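Local coordinates for protein acetyltransferase (Brucella abortus str. 2308 A, PDB 4ZBG) that binds acetyl coenzyme A and, as a member of the GNAT family, probably transfers its acetyl group to an amine substrate, at residues G41-V44 / D45-A49; V74-G78 / A79-W83; E98-G101 / G102-R106. All blocks are in the same frame, centred on the assembly; numbering follows the deposited sequence. Where two conformers were deposited one is given.

Contact 1 of 3, residues G41-V44 / D45-A49; sequences GEIV and DALRA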
# COMPACT_ATOMS: atom_id res chain seq x y z
N GLY A 41 0.51 -5.55 -10.28
CA GLY A 41 -0.90 -5.66 -10.57
C GLY A 41 -1.44 -7.03 -10.22
O GLY A 41 -2.51 -7.17 -9.61
N GLU A 42 -0.67 -8.06 -10.59
CA GLU A 42 -1.00 -9.44 -10.24
C GLU A 42 -1.13 -9.61 -8.74
O GLU A 42 -2.02 -10.31 -8.25
CB GLU A 42 0.10 -10.41 -10.70
CG GLU A 42 0.24 -10.56 -12.19
CD GLU A 42 1.19 -11.68 -12.58
OE1 GLU A 42 1.35 -12.64 -11.79
OE2 GLU A 42 1.78 -11.59 -13.68
N ILE A 43 -0.21 -9.00 -8.00
CA ILE A 43 -0.18 -9.13 -6.55
C ILE A 43 -1.43 -8.54 -5.92
O ILE A 43 -2.05 -9.16 -5.07
CB ILE A 43 1.11 -8.52 -5.96
CG1 ILE A 43 2.32 -9.37 -6.36
CG2 ILE A 43 1.00 -8.38 -4.44
CD1 ILE A 43 3.65 -8.70 -6.11
N VAL A 44 -1.79 -7.33 -6.34
CA VAL A 44 -3.00 -6.72 -5.80
C VAL A 44 -4.20 -7.64 -6.05
O VAL A 44 -5.01 -7.87 -5.14
CB VAL A 44 -3.23 -5.31 -6.39
CG1 VAL A 44 -4.60 -4.79 -6.00
CG2 VAL A 44 -2.15 -4.35 -5.91
N ASP A 45 -4.32 -8.16 -7.27
CA ASP A 45 -5.46 -9.01 -7.59
C ASP A 45 -5.44 -10.32 -6.81
O ASP A 45 -6.49 -10.82 -6.40
CB ASP A 45 -5.54 -9.27 -9.10
CG ASP A 45 -6.02 -8.04 -9.88
OD1 ASP A 45 -6.24 -6.97 -9.27
OD2 ASP A 45 -6.16 -8.15 -11.12
N ALA A 46 -4.25 -10.86 -6.57
CA ALA A 46 -4.11 -12.09 -5.79
C ALA A 46 -4.44 -11.86 -4.32
O ALA A 46 -5.08 -12.71 -3.69
CB ALA A 46 -2.72 -12.67 -5.96
N LEU A 47 -4.01 -10.73 -3.76
CA LEU A 47 -4.41 -10.36 -2.40
C LEU A 47 -5.93 -10.28 -2.29
O LEU A 47 -6.52 -10.82 -1.36
CB LEU A 47 -3.79 -9.03 -1.98
CG LEU A 47 -2.29 -9.01 -1.73
CD1 LEU A 47 -1.85 -7.57 -1.57
CD2 LEU A 47 -1.92 -9.83 -0.50
N ARG A 48 -6.56 -9.61 -3.25
CA ARG A 48 -8.01 -9.49 -3.23
C ARG A 48 -8.68 -10.86 -3.30
O ARG A 48 -9.61 -11.16 -2.54
CB ARG A 48 -8.48 -8.60 -4.39
CG ARG A 48 -9.92 -8.17 -4.27
CD ARG A 48 -10.39 -7.40 -5.49
NE ARG A 48 -9.74 -6.10 -5.61
CZ ARG A 48 -8.81 -5.81 -6.52
NH1 ARG A 48 -8.42 -6.72 -7.40
NH2 ARG A 48 -8.27 -4.60 -6.54
N ALA A 49 -8.20 -11.71 -4.21
CA ALA A 49 -8.74 -13.05 -4.37
C ALA A 49 -8.63 -13.87 -3.09
O ALA A 49 -9.47 -14.72 -2.81
CB ALA A 49 -8.04 -13.77 -5.51
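The last two turns of helix 40-49 are held by consecutive i to i+4 bonds, with Ile43 and Leu47 on one flank and Val44 and Arg48 on another. Leu47 N reaches Ile43 O at 2.8 Å, and Arg48 N reaches Val44 O at 3.0 Å. Ile43 and Leu47 run side by side in the same direction, and Ile43 CG2, anti to the backbone N (the chi1 of the residue is -69°), meets Leu47 CD1 at 4.1 Å. Val44, on His68, and Leu47, on Ser72, both face strand 64-76. Arg48 leaves the helix with CG anti to its backbone N (chi1 -167°) and bends at chi3, which swings the guanidinium back over the preceding turn. Arg48 NH2 thereby lies 3.7 Å from Val44 CG1, while Arg48 NH1 makes a salt bridge with Asp45 OD1 at 2.9 Å. This oxygen lies close to the guanidinium plane, yet NH1 meets it from above the carboxylate plane. The Asp45-Arg48 pair lies along helix 19-30, and each charge has a second partner. Apolar toward the sheet and tied by salt bridges to Glu14 and to Arg23 of helix 19-30, this is an amphipathic helix packed on the central sheet of a GNAT fold.

Contact 2 of 3, residues V74-G78 / A79-W83; sequences VLIGG and AEKGW
Ile76 and Trp83 meet across the hairpin that joins strand 64-76 to strand 83-91. From Ile76 CB, 4.0 Å from Lys81 CD, the side chain runs through CG1, anti to the carbonyl carbon (chi1 -61°), and on in an extended line to CD1. That methyl sits over one face of the indole, 4.0 Å from the centroid of the five-membered ring, a CH-pi contact in which CD1 also approaches Trp83 CG and CB. Trp83 CB in turn packs against Val74 CG2 at 3.8 Å. Beyond the pair, Met159 touches both Ile76 and Trp83. On another side of the hairpin Leu75 and Glu80 lie alongside each other, Leu75 CD2 against Glu80 CG at 3.6 Å. The chain reverses in a type I' turn from Ile76 to Ala79, with Gly77 and Gly78 at its centre, both at positive phi. Ile76 and Ala79 form an antiparallel hydrogen-bonded pair, Ile76 N to Ala79 O and Ala79 N to Ile76 O, each 3.0 Å. Farther back, Val74 N bonds to Trp83 O. Between these bonds the two chain segments separate, and one water accepts from Lys81 N and Trp83 N while donating to Val74 O at 2.7 Å. Val74 O, Lys81 N and Trp83 N are thus satisfied through this water, while the indole face is matched to a purely apolar methyl.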
# COMPACT_ATOMS: atom_id res chain seq x y z
N VAL A 74 1.04 -8.91 7.57
CA VAL A 74 2.31 -9.62 7.58
C VAL A 74 2.35 -10.49 8.83
O VAL A 74 1.80 -10.12 9.87
CB VAL A 74 3.54 -8.68 7.53
CG1 VAL A 74 3.53 -7.84 6.26
CG2 VAL A 74 3.63 -7.80 8.78
N LEU A 75 2.98 -11.64 8.72
CA LEU A 75 3.20 -12.49 9.88
C LEU A 75 4.55 -12.13 10.46
O LEU A 75 5.48 -11.81 9.73
CB LEU A 75 3.21 -13.96 9.49
CG LEU A 75 1.91 -14.50 8.90
CD1 LEU A 75 2.07 -15.96 8.51
CD2 LEU A 75 0.77 -14.34 9.88
N ILE A 76 4.65 -12.20 11.78
CA ILE A 76 5.93 -12.00 12.46
C ILE A 76 6.23 -13.27 13.23
O ILE A 76 5.49 -13.63 14.15
CB ILE A 76 5.90 -10.78 13.38
CG1 ILE A 76 5.63 -9.51 12.56
CG2 ILE A 76 7.22 -10.67 14.15
CD1 ILE A 76 5.36 -8.30 13.42
N GLY A 77 7.30 -13.96 12.86
CA GLY A 77 7.58 -15.27 13.43
C GLY A 77 6.41 -16.22 13.29
O GLY A 77 6.18 -17.08 14.15
N GLY A 78 5.67 -16.09 12.19
CA GLY A 78 4.55 -16.96 11.91
C GLY A 78 3.25 -16.57 12.59
O GLY A 78 2.24 -17.26 12.43
N ALA A 79 3.27 -15.47 13.34
CA ALA A 79 2.10 -15.08 14.13
C ALA A 79 1.43 -13.82 13.59
O ALA A 79 2.08 -12.94 13.04
CB ALA A 79 2.49 -14.86 15.57
N GLU A 80 0.11 -13.76 13.77
CA GLU A 80 -0.69 -12.58 13.49
C GLU A 80 -0.67 -11.68 14.72
O GLU A 80 -1.17 -12.04 15.78
CB GLU A 80 -2.11 -13.01 13.13
CG GLU A 80 -2.15 -13.98 11.95
CD GLU A 80 -3.53 -14.54 11.66
OE1 GLU A 80 -4.35 -14.62 12.60
OE2 GLU A 80 -3.78 -14.91 10.49
N LYS A 81 -0.06 -10.51 14.57
CA LYS A 81 0.18 -9.61 15.69
C LYS A 81 -0.30 -8.19 15.41
O LYS A 81 0.12 -7.25 16.06
CB LYS A 81 1.67 -9.61 16.04
CG LYS A 81 2.25 -11.00 16.28
CD LYS A 81 3.70 -10.95 16.77
CE LYS A 81 3.82 -10.42 18.19
NZ LYS A 81 3.06 -11.22 19.20
N GLY A 82 -1.18 -8.04 14.42
CA GLY A 82 -1.73 -6.73 14.12
C GLY A 82 -0.82 -5.85 13.28
O GLY A 82 -1.00 -4.63 13.25
N TRP A 83 0.13 -6.47 12.60
CA TRP A 83 1.05 -5.75 11.73
C TRP A 83 0.72 -5.97 10.26
O TRP A 83 0.28 -7.06 9.86
CB TRP A 83 2.51 -6.14 12.03
CG TRP A 83 3.02 -5.44 13.25
CD1 TRP A 83 2.71 -5.71 14.55
CD2 TRP A 83 3.89 -4.30 13.27
NE1 TRP A 83 3.34 -4.81 15.38
CE2 TRP A 83 4.07 -3.94 14.62
CE3 TRP A 83 4.52 -3.55 12.28
CZ2 TRP A 83 4.87 -2.86 15.00
CZ3 TRP A 83 5.32 -2.48 12.65
CH2 TRP A 83 5.49 -2.15 14.01
O HOH W 1 0.53 -9.38 12.10

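Contact 3 of 3, residues E98-G101 / G102-R106; sequences EGIG and GKLIR. With ACO (acetyl coenzyme *a), chain B.
Ile100 and Leu104 form the close-packed flank of the first turns of helix 100-114, lying side by side with Ile100 CG2 and Leu104 CD1 4.1 Å apart. With CG1 anti to the carbonyl carbon (chi1 -66°), Ile105 CG1 lies close against Gly101 O, 3.2 Å away, the oxygen that also accepts the N-H of Ile105. Next to this flank the helix start meets the pyrophosphate of acetyl coenzyme A. Gly99 N, at the N-cap, donates to ACO O1A at 2.7 Å, Gly101 N bonds to ACO O4A at 2.8 Å, and Gly102 N reaches ACO O2A at 3.0 Å. The bare CA atoms of Gly101 and Gly102 let the phosphates lie close. The positive end of the helix dipole probably adds to the attraction. This is part of the pyrophosphate-binding loop of GNAT enzymes, to which Gly97 N also contributes. The solvent side is looser and bridged by water. Along the extended Lys103 chain, Lys103 CG lies 3.4 Å from Gly99 O, and Lys103 NZ reaches a water at 2.6 Å that donates to Glu98 O. A second water donates to Gly99 O. Behind the cofactor site the buried flank rests on the sheet: Leu104 touches Ile11 of strand 10-13, Leu104 and Ile100 touch Leu57 and Ala59 of strand 55-61, and Ile100 and Ile105 meet Leu66 and Ile69 of strand 64-76.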
# COMPACT_ATOMS: atom_id res chain seq x y z
N GLU A 98 2.99 15.46 -6.98
CA GLU A 98 1.97 16.44 -6.60
C GLU A 98 1.40 16.17 -5.21
O GLU A 98 0.50 16.87 -4.76
CB GLU A 98 0.82 16.42 -7.61
CG GLU A 98 1.24 16.65 -9.04
CD GLU A 98 0.09 16.49 -10.02
OE1 GLU A 98 -1.06 16.25 -9.58
OE2 GLU A 98 0.33 16.62 -11.24
N GLY A 99 1.92 15.16 -4.53
CA GLY A 99 1.45 14.84 -3.20
C GLY A 99 0.39 13.75 -3.14
O GLY A 99 -0.08 13.43 -2.06
N ILE A 100 0.01 13.18 -4.28
CA ILE A 100 -1.02 12.14 -4.28
C ILE A 100 -0.59 10.91 -3.49
O ILE A 100 -1.34 10.40 -2.66
CB ILE A 100 -1.45 11.76 -5.70
CG1 ILE A 100 -2.03 12.98 -6.41
CG2 ILE A 100 -2.48 10.63 -5.68
CD1 ILE A 100 -2.31 12.74 -7.88
N GLY A 101 0.61 10.42 -3.75
CA GLY A 101 1.12 9.27 -3.02
C GLY A 101 1.13 9.53 -1.52
O GLY A 101 0.70 8.68 -0.74
N GLY A 102 1.61 10.70 -1.13
CA GLY A 102 1.66 11.04 0.28
C GLY A 102 0.29 11.07 0.91
O GLY A 102 0.11 10.64 2.05
N LYS A 103 -0.70 11.59 0.19
CA LYS A 103 -2.07 11.62 0.70
C LYS A 103 -2.63 10.21 0.86
O LYS A 103 -3.29 9.91 1.86
CB LYS A 103 -2.98 12.50 -0.15
CG LYS A 103 -2.68 13.97 0.01
CD LYS A 103 -3.46 14.80 -1.00
CE LYS A 103 -3.09 16.27 -0.91
NZ LYS A 103 -3.51 17.00 -2.13
N LEU A 104 -2.39 9.34 -0.12
CA LEU A 104 -2.84 7.95 -0.04
C LEU A 104 -2.20 7.23 1.15
O LEU A 104 -2.87 6.49 1.87
CB LEU A 104 -2.49 7.20 -1.32
CG LEU A 104 -3.42 7.51 -2.49
CD1 LEU A 104 -2.81 7.00 -3.78
CD2 LEU A 104 -4.79 6.87 -2.26
N ILE A 105 -0.91 7.44 1.33
CA ILE A 105 -0.19 6.78 2.42
C ILE A 105 -0.70 7.26 3.77
O ILE A 105 -1.00 6.45 4.65
CB ILE A 105 1.34 6.96 2.28
CG1 ILE A 105 1.84 6.23 1.02
CG2 ILE A 105 2.04 6.48 3.54
CD1 ILE A 105 3.21 6.68 0.58
N ARG A 106 -0.81 8.58 3.95
CA ARG A 106 -1.27 9.11 5.23
C ARG A 106 -2.68 8.64 5.55
O ARG A 106 -2.98 8.26 6.68
CB ARG A 106 -1.18 10.64 5.26
CG ARG A 106 0.25 11.16 5.36
CD ARG A 106 0.30 12.63 5.72
NE ARG A 106 1.67 13.13 5.68
CZ ARG A 106 2.28 13.52 4.57
NH1 ARG A 106 1.65 13.45 3.41
NH2 ARG A 106 3.53 13.98 4.62
N1A ACO B . 6.42 20.56 -4.30
C2A ACO B . 7.64 20.03 -4.23
N3A ACO B . 7.83 18.73 -4.16
C4A ACO B . 6.78 17.90 -4.14
C5A ACO B . 5.50 18.40 -4.21
C6A ACO B . 5.35 19.80 -4.29
N6A ACO B . 4.03 20.38 -4.37
N7A ACO B . 4.65 17.37 -4.18
C8A ACO B . 5.37 16.27 -4.09
N9A ACO B . 6.66 16.56 -4.07
C1B ACO B . 7.77 15.61 -3.97
C2B ACO B . 7.82 14.91 -2.83
O2B ACO B . 8.46 15.61 -1.74
C3B ACO B . 8.67 13.54 -3.25
O3B ACO B . 10.08 13.86 -3.38
P3B ACO B . 11.19 13.57 -2.19
O7A ACO B . 12.51 13.99 -2.77
O8A ACO B . 11.17 12.09 -1.86
O9A ACO B . 10.79 14.40 -0.99
C4B ACO B . 8.17 13.20 -4.44
O4B ACO B . 7.53 14.51 -5.04
C5B ACO B . 7.02 12.17 -4.44
O5B ACO B . 6.11 12.46 -3.41
P1A ACO B . 4.49 12.39 -3.64
O1A ACO B . 4.02 13.42 -4.63
O2A ACO B . 3.87 12.39 -2.28
O3A ACO B . 4.26 10.90 -4.23
P2A ACO B . 3.77 10.50 -5.72
O4A ACO B . 2.34 10.89 -5.92
O5A ACO B . 4.77 10.94 -6.75
O6A ACO B . 3.80 8.89 -5.55
CBP ACO B . 5.04 6.86 -5.77
CCP ACO B . 4.96 8.24 -5.10
CDP ACO B . 6.25 6.13 -5.20
CEP ACO B . 3.75 6.11 -5.46
CAP ACO B . 5.19 7.06 -7.28
OAP ACO B . 6.45 7.63 -7.53
C9P ACO B . 5.05 5.78 -8.10
O9P ACO B . 3.99 5.31 -8.40
N8P ACO B . 6.29 5.18 -8.50
C7P ACO B . 6.32 3.97 -9.29
C6P ACO B . 5.85 2.76 -8.50
C5P ACO B . 6.64 2.60 -7.22
O5P ACO B . 7.83 2.55 -7.21
N4P ACO B . 5.88 2.51 -6.01
C3P ACO B . 6.55 2.36 -4.74
C2P ACO B . 6.99 0.91 -4.53
S1P ACO B . 7.60 0.72 -2.83
C ACO B . 6.11 0.48 -1.85
O ACO B . 5.05 0.34 -2.38
CH3 ACO B . 6.28 0.46 -0.34
O HOH W 2 -2.23 15.96 -4.10
O HOH W 3 0.97 14.69 0.38

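From the N terminus the chain passes through strand 10-13 and helix 19-30 before contact 1, which lies within helix 40-49 and closes no loop beyond successive helical turns. Strands 55-61 and 64-76 follow, and contact 2 closes the hairpin into strand 83-91. Contact 3 then opens the helix that crosses from that strand to the parallel strand 119-122. The three lie in series, neither nested nor crossed, and none touches another. Contacts 1 and 3 are on opposite sides of the chain's centre, 21 Å between their centres, and both pack on strand 64-76, whose far end enters contact 2. That strand therefore joins all three.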